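Local atomic coordinates of HD domain protein (Enterococcus faecalis, PDB entry 4LRL), a protein that probably hydrolyses deoxyribonucleoside triphosphates such as dGTP, under activation and inhibition by nucleotides bound at allosteric sites. Residues I101-Q106 with D122-T127; G115-N120 with R236-G241; F145-D150 with I278-L283; R273-I278 with K345-R350. All coordinates share one frame; numbering follows the deposited sequence.

Interaction 1. Residues I101-Q106 with D122-T127; sequences ICEIFQ and DERLIT
Cys-102, Glu-103 and Gln-106 receive the side chain of Arg-124 where two helices of the HD domain, 87-108 and 124-133, pack together. The backbones come nearest at Cys-102 and Arg-124, whose CA atoms are 6.5 Å apart. The packed side lies around Cys-102 and Thr-127, both buried: Cys-102 SG meets Thr-127 CG2 at 4.3 Å, and the side chain of Trp-119, from the intervening loop, touches both residues. Thr-127 divides its branches between the two segments. Its methyl faces Cys-102, while OG1 turns back onto its own segment and bonds Glu-123 O at 2.7 Å; that carbonyl also accepts Thr-127 N, so two donors grip one oxygen. Val-196 of helix 194-200 touches Thr-127 as well. The metal site is not part of this packing, since a bound nickel ion lies about 14 Å from the Thr-127 side chain.

The other side is looser and polar. Arg-124 leaves its helix in an extended run, bends at chi3 (-57°) and lays its head along helix 87-108, with NE 3.9 Å from Cys-102 CB. A salt bridge joins Arg-124 NH2 to Glu-103 OE1, but the hydrogen bond in it is weak, 3.2 Å long and bent to 135°, and the carboxylate and guanidinium planes stand 62° apart. The stronger partner of Arg-124 is Asp-121, paired with NE, while Glu-103 OE2 also pairs with Arg-107. At the edge of the guanidinium, near its plane, Gln-106 CB approaches Arg-124 NH1 to 3.5 Å.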
# COMPACT_ATOMS: atom_id res chain seq x y z
N ILE C 101 -17.41 16.06 -0.29
CA ILE C 101 -17.44 17.21 0.63
C ILE C 101 -18.85 17.78 0.80
O ILE C 101 -19.28 18.03 1.92
CB ILE C 101 -16.44 18.33 0.20
CG1 ILE C 101 -15.02 17.77 0.16
CG2 ILE C 101 -16.52 19.53 1.15
CD1 ILE C 101 -13.96 18.73 -0.36
N CYS C 102 -19.55 17.98 -0.33
CA CYS C 102 -20.92 18.47 -0.33
C CYS C 102 -21.84 17.54 0.44
O CYS C 102 -22.73 17.99 1.16
CB CYS C 102 -21.42 18.62 -1.77
SG CYS C 102 -20.68 19.97 -2.68
N GLU C 103 -21.62 16.24 0.27
CA GLU C 103 -22.38 15.21 0.95
C GLU C 103 -22.21 15.32 2.47
O GLU C 103 -23.19 15.35 3.21
CB GLU C 103 -21.93 13.83 0.45
CG GLU C 103 -22.81 12.68 0.87
CD GLU C 103 -24.09 12.55 0.06
OE1 GLU C 103 -24.11 12.96 -1.12
OE2 GLU C 103 -25.08 12.02 0.60
N ILE C 104 -20.95 15.42 2.91
CA ILE C 104 -20.61 15.62 4.32
C ILE C 104 -21.17 16.94 4.85
O ILE C 104 -21.73 17.00 5.95
CB ILE C 104 -19.07 15.53 4.52
CG1 ILE C 104 -18.59 14.09 4.33
CG2 ILE C 104 -18.64 16.05 5.88
CD1 ILE C 104 -17.10 13.96 3.97
N PHE C 105 -21.02 18.00 4.06
CA PHE C 105 -21.50 19.33 4.42
C PHE C 105 -23.00 19.31 4.63
O PHE C 105 -23.51 19.92 5.58
CB PHE C 105 -21.15 20.34 3.33
CG PHE C 105 -19.77 20.96 3.47
CD1 PHE C 105 -19.46 22.14 2.78
CD2 PHE C 105 -18.80 20.39 4.29
CE1 PHE C 105 -18.21 22.73 2.89
CE2 PHE C 105 -17.53 20.97 4.41
CZ PHE C 105 -17.24 22.15 3.71
N GLN C 106 -23.71 18.61 3.74
CA GLN C 106 -25.17 18.59 3.79
C GLN C 106 -25.69 17.82 5.00
O GLN C 106 -26.60 18.29 5.68
CB GLN C 106 -25.78 18.09 2.47
CG GLN C 106 -27.31 17.88 2.48
CD GLN C 106 -28.12 19.08 3.00
OE1 GLN C 106 -27.67 20.23 2.95
NE2 GLN C 106 -29.32 18.81 3.51
N ASP C 122 -28.61 23.87 -2.02
CA ASP C 122 -28.99 24.45 -3.32
C ASP C 122 -27.75 24.75 -4.18
O ASP C 122 -27.84 24.80 -5.41
CB ASP C 122 -29.85 25.71 -3.16
CG ASP C 122 -31.30 25.40 -2.81
OD1 ASP C 122 -32.00 26.31 -2.30
OD2 ASP C 122 -31.75 24.25 -3.03
N GLU C 123 -26.60 24.93 -3.53
CA GLU C 123 -25.33 25.21 -4.21
C GLU C 123 -24.64 23.97 -4.77
O GLU C 123 -23.65 24.08 -5.48
CB GLU C 123 -24.36 25.94 -3.27
CG GLU C 123 -24.92 27.20 -2.62
CD GLU C 123 -24.81 28.45 -3.50
OE1 GLU C 123 -24.64 29.55 -2.94
OE2 GLU C 123 -24.89 28.34 -4.74
N ARG C 124 -25.15 22.78 -4.45
CA ARG C 124 -24.48 21.54 -4.84
C ARG C 124 -24.20 21.43 -6.34
O ARG C 124 -23.05 21.20 -6.76
CB ARG C 124 -25.25 20.29 -4.36
CG ARG C 124 -24.62 18.99 -4.87
CD ARG C 124 -25.22 17.74 -4.26
NE ARG C 124 -25.11 17.74 -2.81
CZ ARG C 124 -25.25 16.67 -2.03
NH1 ARG C 124 -25.14 16.80 -0.72
NH2 ARG C 124 -25.50 15.48 -2.56
N LEU C 125 -25.24 21.60 -7.16
CA LEU C 125 -25.12 21.37 -8.60
C LEU C 125 -24.12 22.30 -9.29
O LEU C 125 -23.30 21.83 -10.07
CB LEU C 125 -26.49 21.43 -9.29
CG LEU C 125 -26.48 21.20 -10.81
CD1 LEU C 125 -25.74 19.90 -11.22
CD2 LEU C 125 -27.90 21.24 -11.35
N ILE C 126 -24.17 23.59 -8.98
CA ILE C 126 -23.20 24.55 -9.50
C ILE C 126 -21.77 24.23 -9.04
O ILE C 126 -20.81 24.44 -9.78
CB ILE C 126 -23.58 26.03 -9.15
CG1 ILE C 126 -22.62 27.00 -9.84
CG2 ILE C 126 -23.60 26.26 -7.64
CD1 ILE C 126 -22.87 28.47 -9.53
N THR C 127 -21.63 23.72 -7.81
CA THR C 127 -20.33 23.40 -7.26
C THR C 127 -19.74 22.16 -7.97
O THR C 127 -18.54 22.12 -8.26
CB THR C 127 -20.38 23.20 -5.74
OG1 THR C 127 -21.03 24.32 -5.12
CG2 THR C 127 -18.99 23.07 -5.16

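Interaction 2. Residues G115-N120 with R236-G241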
# COMPACT_ATOMS: atom_id res chain seq x y z
N GLY C 115 -27.23 27.50 10.55
CA GLY C 115 -27.71 28.73 9.92
C GLY C 115 -26.69 29.40 9.02
O GLY C 115 -26.30 28.86 7.98
N GLU C 116 -26.25 30.58 9.45
CA GLU C 116 -25.31 31.44 8.74
C GLU C 116 -24.00 30.74 8.37
O GLU C 116 -23.54 30.83 7.23
CB GLU C 116 -25.01 32.66 9.63
CG GLU C 116 -24.64 33.92 8.90
CD GLU C 116 -25.03 35.16 9.70
OE1 GLU C 116 -24.11 35.91 10.09
OE2 GLU C 116 -26.24 35.37 9.94
N ASN C 117 -23.41 30.05 9.34
CA ASN C 117 -22.13 29.34 9.14
C ASN C 117 -22.28 28.01 8.38
O ASN C 117 -21.29 27.28 8.21
CB ASN C 117 -21.42 29.12 10.48
CG ASN C 117 -20.81 30.40 11.05
OD1 ASN C 117 -19.68 30.76 10.71
ND2 ASN C 117 -21.55 31.08 11.91
N GLY C 118 -23.49 27.71 7.92
CA GLY C 118 -23.82 26.41 7.36
C GLY C 118 -23.79 26.30 5.85
O GLY C 118 -23.63 27.31 5.15
N TRP C 119 -23.96 25.08 5.35
CA TRP C 119 -23.92 24.79 3.93
C TRP C 119 -25.32 24.75 3.35
O TRP C 119 -26.22 24.14 3.91
CB TRP C 119 -23.20 23.46 3.68
CG TRP C 119 -23.41 22.89 2.31
CD1 TRP C 119 -24.28 21.91 1.96
CD2 TRP C 119 -22.76 23.29 1.10
NE1 TRP C 119 -24.20 21.65 0.62
CE2 TRP C 119 -23.28 22.49 0.06
CE3 TRP C 119 -21.78 24.25 0.79
CZ2 TRP C 119 -22.84 22.60 -1.27
CZ3 TRP C 119 -21.35 24.36 -0.53
CH2 TRP C 119 -21.89 23.55 -1.54
N ASN C 120 -25.49 25.42 2.21
CA ASN C 120 -26.77 25.46 1.53
C ASN C 120 -26.77 24.55 0.30
O ASN C 120 -26.21 24.89 -0.74
CB ASN C 120 -27.09 26.90 1.12
CG ASN C 120 -28.34 27.02 0.27
OD1 ASN C 120 -29.07 26.04 0.07
ND2 ASN C 120 -28.58 28.21 -0.25
N ARG C 236 -15.10 21.57 7.13
CA ARG C 236 -16.29 22.24 7.63
C ARG C 236 -16.55 23.54 6.87
O ARG C 236 -15.61 24.24 6.51
CB ARG C 236 -16.08 22.53 9.12
CG ARG C 236 -17.24 23.17 9.84
CD ARG C 236 -16.76 23.90 11.08
NE ARG C 236 -17.84 24.11 12.04
CZ ARG C 236 -18.02 23.39 13.14
NH1 ARG C 236 -17.19 22.39 13.44
NH2 ARG C 236 -19.03 23.66 13.94
N PRO C 237 -17.83 23.87 6.62
CA PRO C 237 -18.12 25.21 6.12
C PRO C 237 -18.20 26.21 7.28
O PRO C 237 -18.42 25.82 8.42
CB PRO C 237 -19.51 25.06 5.50
CG PRO C 237 -20.17 24.02 6.36
CD PRO C 237 -19.07 23.06 6.75
N TYR C 238 -17.98 27.48 6.97
CA TYR C 238 -18.33 28.59 7.85
C TYR C 238 -18.64 29.81 6.97
O TYR C 238 -18.50 29.75 5.74
CB TYR C 238 -17.22 28.89 8.87
CG TYR C 238 -16.02 29.62 8.31
CD1 TYR C 238 -15.80 30.96 8.61
CD2 TYR C 238 -15.10 28.96 7.49
CE1 TYR C 238 -14.70 31.64 8.09
CE2 TYR C 238 -13.99 29.62 6.97
CZ TYR C 238 -13.79 30.97 7.27
OH TYR C 238 -12.70 31.63 6.77
N LYS C 239 -19.04 30.90 7.61
CA LYS C 239 -19.47 32.11 6.90
C LYS C 239 -18.48 32.56 5.83
O LYS C 239 -18.88 32.93 4.73
CB LYS C 239 -19.76 33.23 7.89
CG LYS C 239 -20.54 34.40 7.31
CD LYS C 239 -20.82 35.41 8.41
CE LYS C 239 -21.70 36.54 7.93
NZ LYS C 239 -22.08 37.40 9.06
N GLY C 240 -17.19 32.52 6.16
CA GLY C 240 -16.14 32.94 5.24
C GLY C 240 -15.57 31.83 4.37
O GLY C 240 -14.52 32.00 3.74
N GLY C 241 -16.23 30.68 4.32
CA GLY C 241 -15.79 29.64 3.40
C GLY C 241 -15.67 28.24 3.98
O GLY C 241 -16.65 27.66 4.45
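The amide of Asn-117 and the ring of Tyr-238 are nearly coplanar, 17° apart, with Asn-117 OD1 at the ring edge, 3.6 Å from Tyr-238 CB. One face of the ring is covered by its own beta turn: Gly-240 N stands 3.1 Å above the plane, offset toward the rim. This type I turn, Tyr-238 to Gly-241, links strands 235-238 and 241-245 as a beta-hairpin of the HD-associated region, met here by the HD-domain loop between helices 111-114 and 124-133. Lys-239 N gives Asn-117 OD1 a fairly straight bond (3.2 Å, 163°), approaching from above the amide plane. The backbone adds a CA-H...O contact from Tyr-238 CA to Asn-117 O at 3.3 Å. Pro-237 CG packs on Trp-119 CB at 4.1 Å; the indole NE1 is bonded to Asp-121. Gln-195 NE2 donates to both Gly-118 O and Tyr-238 O. At the outer end, Glu-116 and Lys-239 run side by side, pointing the same way, and form a salt bridge from Lys-239 NZ to the anti side of Glu-116 OE1, 2.7 Å. Both residues are exposed, so solvent would probably screen this charge pair, whereas the proline-tryptophan packing at the other end of the contact is buried.

Interaction 3. Residues F145-D150 with I278-L283; sequences FEHIFD and ILDHLL
A buried helix-helix contact, with a hydrogen bond from His-147 to Asp-280 at one edge, packs the C-terminal turn of helix 142-149 on helix 270-291, joining the HD domain to the HD-associated region. The short helical segments run in nearly the same direction, 27° apart, and their axes approach to 9.8 Å. Ile-148 fills the middle. Its CD1 lies against the Asp-280 carboxylate, 3.4 Å from Asp-280 OD1, while CG1 reaches Leu-283 CB at 4.3 Å. One isoleucine thus spans two residues that lie on successive turns of the opposing helix. Next to it, Phe-149 CE1 touches Leu-283 CD1 at 4.4 Å. The phenyl ring is steadied from its own helix: Ile-148 CG2 sits 3.9 Å above the ring plane of Phe-149, over its centre, and Phe-149 CD1 in turn lies over the face of Phe-145. Phe-329 of helix 322-332 also touches Leu-283, and Phe-307 meets the Phe-145 ring edge-to-face, extending the apolar layer.

At the polar edge exposed His-147 meets buried Asp-280, and the two side chains cross at about a right angle. A chi1 of 179° sets the Asp-280 carboxylate opposite the backbone N and brings it across to the imidazole. His-147 ND1 donates to Asp-280 OD1 at 2.7 Å, bent to 139°, and reaches the oxygen's syn lone pair, the side of Asp-280 OD2.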
# COMPACT_ATOMS: atom_id res chain seq x y z
N PHE C 145 2.70 25.80 -23.93
CA PHE C 145 1.84 26.35 -24.97
C PHE C 145 1.48 27.82 -24.72
O PHE C 145 1.47 28.63 -25.66
CB PHE C 145 0.57 25.49 -25.09
CG PHE C 145 -0.10 25.61 -26.42
CD1 PHE C 145 0.22 24.72 -27.45
CD2 PHE C 145 -1.04 26.60 -26.65
CE1 PHE C 145 -0.39 24.83 -28.69
CE2 PHE C 145 -1.66 26.72 -27.90
CZ PHE C 145 -1.33 25.84 -28.92
N GLU C 146 1.21 28.17 -23.46
CA GLU C 146 0.85 29.55 -23.13
C GLU C 146 2.04 30.49 -23.24
O GLU C 146 1.87 31.66 -23.58
CB GLU C 146 0.22 29.64 -21.73
CG GLU C 146 -1.06 28.83 -21.62
CD GLU C 146 -1.64 28.78 -20.21
OE1 GLU C 146 -2.69 28.12 -20.05
OE2 GLU C 146 -1.07 29.39 -19.28
N HIS C 147 3.24 29.98 -22.97
CA HIS C 147 4.44 30.80 -23.11
C HIS C 147 4.68 31.19 -24.57
O HIS C 147 4.98 32.35 -24.86
CB HIS C 147 5.67 30.10 -22.52
CG HIS C 147 6.95 30.86 -22.72
ND1 HIS C 147 8.00 30.38 -23.47
CD2 HIS C 147 7.33 32.09 -22.28
CE1 HIS C 147 8.98 31.26 -23.48
NE2 HIS C 147 8.60 32.31 -22.77
N ILE C 148 4.53 30.23 -25.48
CA ILE C 148 4.83 30.44 -26.91
C ILE C 148 3.67 31.11 -27.66
O ILE C 148 3.89 32.00 -28.49
CB ILE C 148 5.21 29.11 -27.63
CG1 ILE C 148 6.33 28.36 -26.89
CG2 ILE C 148 5.56 29.35 -29.11
CD1 ILE C 148 7.65 29.11 -26.78
N PHE C 149 2.44 30.67 -27.39
CA PHE C 149 1.29 31.14 -28.15
C PHE C 149 0.39 32.15 -27.43
O PHE C 149 -0.64 32.56 -27.97
CB PHE C 149 0.48 29.96 -28.68
CG PHE C 149 1.26 29.07 -29.60
CD1 PHE C 149 1.69 27.82 -29.18
CD2 PHE C 149 1.59 29.50 -30.88
CE1 PHE C 149 2.42 26.99 -30.03
CE2 PHE C 149 2.33 28.67 -31.74
CZ PHE C 149 2.74 27.42 -31.31
N ASP C 150 0.78 32.53 -26.22
CA ASP C 150 0.09 33.53 -25.40
C ASP C 150 -1.40 33.22 -25.16
O ASP C 150 -2.24 34.13 -25.10
CB ASP C 150 0.31 34.95 -25.96
CG ASP C 150 0.41 36.00 -24.85
OD1 ASP C 150 0.67 35.62 -23.68
OD2 ASP C 150 0.22 37.20 -25.15
N ILE C 278 13.14 21.73 -24.34
CA ILE C 278 13.22 21.30 -25.74
C ILE C 278 11.89 21.51 -26.47
O ILE C 278 11.87 22.02 -27.59
CB ILE C 278 13.72 19.84 -25.85
CG1 ILE C 278 15.24 19.83 -25.78
CG2 ILE C 278 13.25 19.18 -27.16
CD1 ILE C 278 15.78 18.62 -25.12
N LEU C 279 10.79 21.12 -25.83
CA LEU C 279 9.47 21.38 -26.38
C LEU C 279 9.25 22.89 -26.63
O LEU C 279 8.72 23.27 -27.67
CB LEU C 279 8.40 20.83 -25.44
CG LEU C 279 6.92 21.09 -25.73
CD1 LEU C 279 6.49 20.41 -27.03
CD2 LEU C 279 6.08 20.59 -24.57
N ASP C 280 9.65 23.72 -25.67
CA ASP C 280 9.44 25.16 -25.76
C ASP C 280 10.13 25.70 -27.00
O ASP C 280 9.53 26.40 -27.81
CB ASP C 280 9.95 25.86 -24.48
CG ASP C 280 9.78 27.38 -24.52
OD1 ASP C 280 8.89 27.90 -23.83
OD2 ASP C 280 10.54 28.07 -25.23
N HIS C 281 11.40 25.34 -27.16
CA HIS C 281 12.22 25.86 -28.23
C HIS C 281 11.82 25.28 -29.59
O HIS C 281 11.90 25.97 -30.61
CB HIS C 281 13.69 25.59 -27.93
CG HIS C 281 14.22 26.40 -26.78
ND1 HIS C 281 15.47 26.19 -26.25
CD2 HIS C 281 13.67 27.41 -26.08
CE1 HIS C 281 15.68 27.06 -25.27
NE2 HIS C 281 14.60 27.81 -25.15
N LEU C 282 11.39 24.02 -29.57
CA LEU C 282 10.84 23.35 -30.74
C LEU C 282 9.63 24.08 -31.30
O LEU C 282 9.54 24.33 -32.49
CB LEU C 282 10.47 21.91 -30.38
CG LEU C 282 9.67 21.06 -31.37
CD1 LEU C 282 10.44 20.89 -32.66
CD2 LEU C 282 9.33 19.70 -30.73
N LEU C 283 8.69 24.43 -30.43
CA LEU C 283 7.50 25.16 -30.86
C LEU C 283 7.88 26.56 -31.30
O LEU C 283 7.31 27.10 -32.25
CB LEU C 283 6.45 25.20 -29.75
CG LEU C 283 5.83 23.86 -29.33
CD1 LEU C 283 5.02 24.05 -28.07
CD2 LEU C 283 4.96 23.25 -30.43

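Interaction 4. Residues R273-I278 with K345-R350. With DGT (2'-deoxyguanosine-5'-triphosphate), chain R.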
# COMPACT_ATOMS: atom_id res chain seq x y z
N ARG C 273 11.98 19.10 -16.65
CA ARG C 273 12.12 20.47 -17.10
C ARG C 273 13.06 20.59 -18.31
O ARG C 273 12.88 21.49 -19.14
CB ARG C 273 12.55 21.37 -15.96
CG ARG C 273 11.45 21.59 -14.92
CD ARG C 273 11.78 22.83 -14.13
NE ARG C 273 12.63 22.53 -12.99
CZ ARG C 273 13.47 23.38 -12.42
NH1 ARG C 273 13.63 24.61 -12.90
NH2 ARG C 273 14.19 22.98 -11.38
N GLY C 274 14.04 19.70 -18.40
CA GLY C 274 14.89 19.58 -19.58
C GLY C 274 14.12 19.27 -20.85
O GLY C 274 14.41 19.82 -21.91
N MET C 275 13.13 18.39 -20.75
CA MET C 275 12.31 18.03 -21.91
C MET C 275 11.36 19.18 -22.28
O MET C 275 11.08 19.42 -23.46
CB MET C 275 11.53 16.74 -21.64
CG MET C 275 12.42 15.49 -21.59
SD MET C 275 13.19 15.16 -23.19
CE MET C 275 11.79 14.60 -24.15
N GLU C 276 10.88 19.88 -21.26
CA GLU C 276 10.01 21.02 -21.46
C GLU C 276 10.75 22.15 -22.20
O GLU C 276 10.17 22.78 -23.09
CB GLU C 276 9.47 21.50 -20.12
CG GLU C 276 8.31 22.47 -20.24
CD GLU C 276 8.75 23.91 -20.48
OE1 GLU C 276 7.97 24.67 -21.11
OE2 GLU C 276 9.86 24.29 -20.04
N VAL C 277 12.01 22.38 -21.84
CA VAL C 277 12.83 23.36 -22.54
C VAL C 277 12.94 23.01 -24.02
O VAL C 277 12.84 23.90 -24.87
CB VAL C 277 14.24 23.55 -21.88
CG1 VAL C 277 15.16 24.33 -22.80
CG2 VAL C 277 14.12 24.27 -20.54
N ILE C 278 13.14 21.73 -24.34
CA ILE C 278 13.22 21.30 -25.74
C ILE C 278 11.89 21.51 -26.47
O ILE C 278 11.87 22.02 -27.59
CB ILE C 278 13.72 19.84 -25.85
CG1 ILE C 278 15.24 19.83 -25.78
CG2 ILE C 278 13.25 19.18 -27.16
CD1 ILE C 278 15.78 18.62 -25.12
N LYS C 345 13.42 15.58 -33.00
CA LYS C 345 14.01 14.28 -32.66
C LYS C 345 14.28 14.18 -31.15
O LYS C 345 13.97 13.16 -30.52
CB LYS C 345 15.28 13.99 -33.49
CG LYS C 345 15.76 12.55 -33.36
CD LYS C 345 16.65 12.11 -34.53
CE LYS C 345 16.67 10.57 -34.65
NZ LYS C 345 17.44 10.03 -35.83
N ARG C 346 14.82 15.26 -30.58
CA ARG C 346 15.15 15.27 -29.14
C ARG C 346 13.93 15.08 -28.25
O ARG C 346 14.03 14.44 -27.21
CB ARG C 346 15.96 16.51 -28.75
CG ARG C 346 17.35 16.51 -29.40
CD ARG C 346 18.10 17.83 -29.23
NE ARG C 346 19.20 17.66 -28.29
CZ ARG C 346 20.48 17.59 -28.63
NH1 ARG C 346 20.85 17.68 -29.90
NH2 ARG C 346 21.40 17.43 -27.69
N PHE C 347 12.79 15.62 -28.68
CA PHE C 347 11.54 15.45 -27.95
C PHE C 347 10.87 14.10 -28.15
O PHE C 347 10.35 13.52 -27.20
CB PHE C 347 10.52 16.55 -28.30
CG PHE C 347 9.34 16.58 -27.37
CD1 PHE C 347 9.42 17.22 -26.14
CD2 PHE C 347 8.15 15.93 -27.71
CE1 PHE C 347 8.32 17.24 -25.27
CE2 PHE C 347 7.04 15.94 -26.85
CZ PHE C 347 7.13 16.58 -25.63
N LEU C 348 10.87 13.59 -29.37
CA LEU C 348 10.30 12.27 -29.62
C LEU C 348 11.14 11.14 -29.04
O LEU C 348 10.60 10.15 -28.56
CB LEU C 348 10.06 12.05 -31.12
CG LEU C 348 8.99 12.94 -31.76
CD1 LEU C 348 9.15 12.91 -33.28
CD2 LEU C 348 7.56 12.55 -31.33
N MET C 349 12.46 11.31 -29.09
CA MET C 349 13.42 10.25 -28.71
C MET C 349 13.97 10.38 -27.27
O MET C 349 14.79 9.55 -26.84
CB MET C 349 14.59 10.20 -29.72
CG MET C 349 14.21 9.98 -31.20
SD MET C 349 12.77 8.91 -31.40
CE MET C 349 12.56 8.89 -33.19
N ARG C 350 13.51 11.40 -26.54
CA ARG C 350 13.91 11.69 -25.15
C ARG C 350 15.41 12.00 -25.02
O ARG C 350 16.20 11.17 -24.58
CB ARG C 350 13.48 10.57 -24.18
CG ARG C 350 13.61 10.94 -22.70
CD ARG C 350 13.41 9.75 -21.78
NE ARG C 350 13.48 10.08 -20.35
CZ ARG C 350 14.61 10.33 -19.67
NH1 ARG C 350 14.54 10.61 -18.37
NH2 ARG C 350 15.79 10.33 -20.26
PG DGT R . 22.54 10.09 -16.46
O1G DGT R . 22.52 9.75 -14.98
O2G DGT R . 23.81 10.80 -16.91
O3G DGT R . 22.08 8.96 -17.36
O3B DGT R . 21.40 11.22 -16.70
PB DGT R . 20.27 11.57 -15.63
O1B DGT R . 20.58 12.91 -15.02
O2B DGT R . 20.02 10.38 -14.74
O3A DGT R . 18.99 11.76 -16.58
PA DGT R . 18.17 10.59 -17.30
O1A DGT R . 17.82 11.11 -18.67
O2A DGT R . 18.81 9.24 -17.19
O5' DGT R . 16.79 10.56 -16.47
C5' DGT R . 16.73 10.54 -15.05
C4' DGT R . 15.73 9.48 -14.58
O4' DGT R . 14.52 9.45 -15.35
C3' DGT R . 16.31 8.08 -14.74
O3' DGT R . 17.27 7.76 -13.73
C2' DGT R . 15.06 7.21 -14.75
C1' DGT R . 13.96 8.14 -15.27
N9 DGT R . 13.44 7.71 -16.59
C8 DGT R . 12.14 7.50 -16.89
N7 DGT R . 11.97 7.12 -18.18
C5 DGT R . 13.19 7.08 -18.74
C6 DGT R . 13.76 6.75 -20.08
O6 DGT R . 13.05 6.41 -21.05
N1 DGT R . 15.07 6.83 -20.25
C2 DGT R . 15.91 7.18 -19.26
N2 DGT R . 17.22 7.22 -19.56
N3 DGT R . 15.48 7.51 -18.01
C4 DGT R . 14.16 7.47 -17.70
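Met-275 and Ile-278, on helix 270-291, meet the C-terminal end of helix 338-348 in a buried apolar contact beside a dGTP site; both helices belong to the HD-associated region. Met-275, bent at chi2 and chi3, brings its methyl against the departing chain: Met-275 CE is 3.5 Å from Phe-347 O and 3.7 Å from Arg-350 CA. Ile-278 crosses Phe-347 obliquely and touches with CG2, 4.0 Å from Phe-347 CB and 4.1 Å from Arg-346 CB, at the edge of the phenyl ring, near its plane. Met-275 O is also at that edge, 3.8 Å from Phe-347 CD1. Phe-78 meets the same ring edge-to-face.

Arg-350 leaves the helix and extends to NE, which is bonded to Phe-78 O. Guanine atoms C4 and N3 of the nucleotide lie over one face of its guanidinium. Lys-354 and Lys-446 of the same chain and Lys-38, Asn-60, Gln-65 and Arg-68 of the second subunit also bond the nucleotide, and a TTP lies about 7 Å from the Arg-350 side chain, consistent with an allosteric site. Arg-350 NH1 bonds DGT O5' at 2.9 Å, and Arg-350 NH2 bonds DGT O1A at 2.7 Å, nearly straight at 167°.

From the N terminus, interaction 1 closes a short loop of 15 residues between helices 87-108 and 124-133. Interaction 2 starts inside that loop, at 115-120, and reaches forward to the hairpin at 236-241, so the two cross; they also touch, Phe-105 packing on Trp-119 and Pro-237. Interaction 3 opens at 145-150, within the long span closed by interaction 2, and ends beyond it, crossing it in turn. Interaction 4 starts inside the span closed by interaction 3, shares Ile-278 with it and ends beyond it, so these two cross. Interactions 1 and 2 join two HD-domain helices and the hairpin; interactions 3 and 4 bind helix 270-291 to helices 142-149 and 338-348, on the other side of the chain's centre.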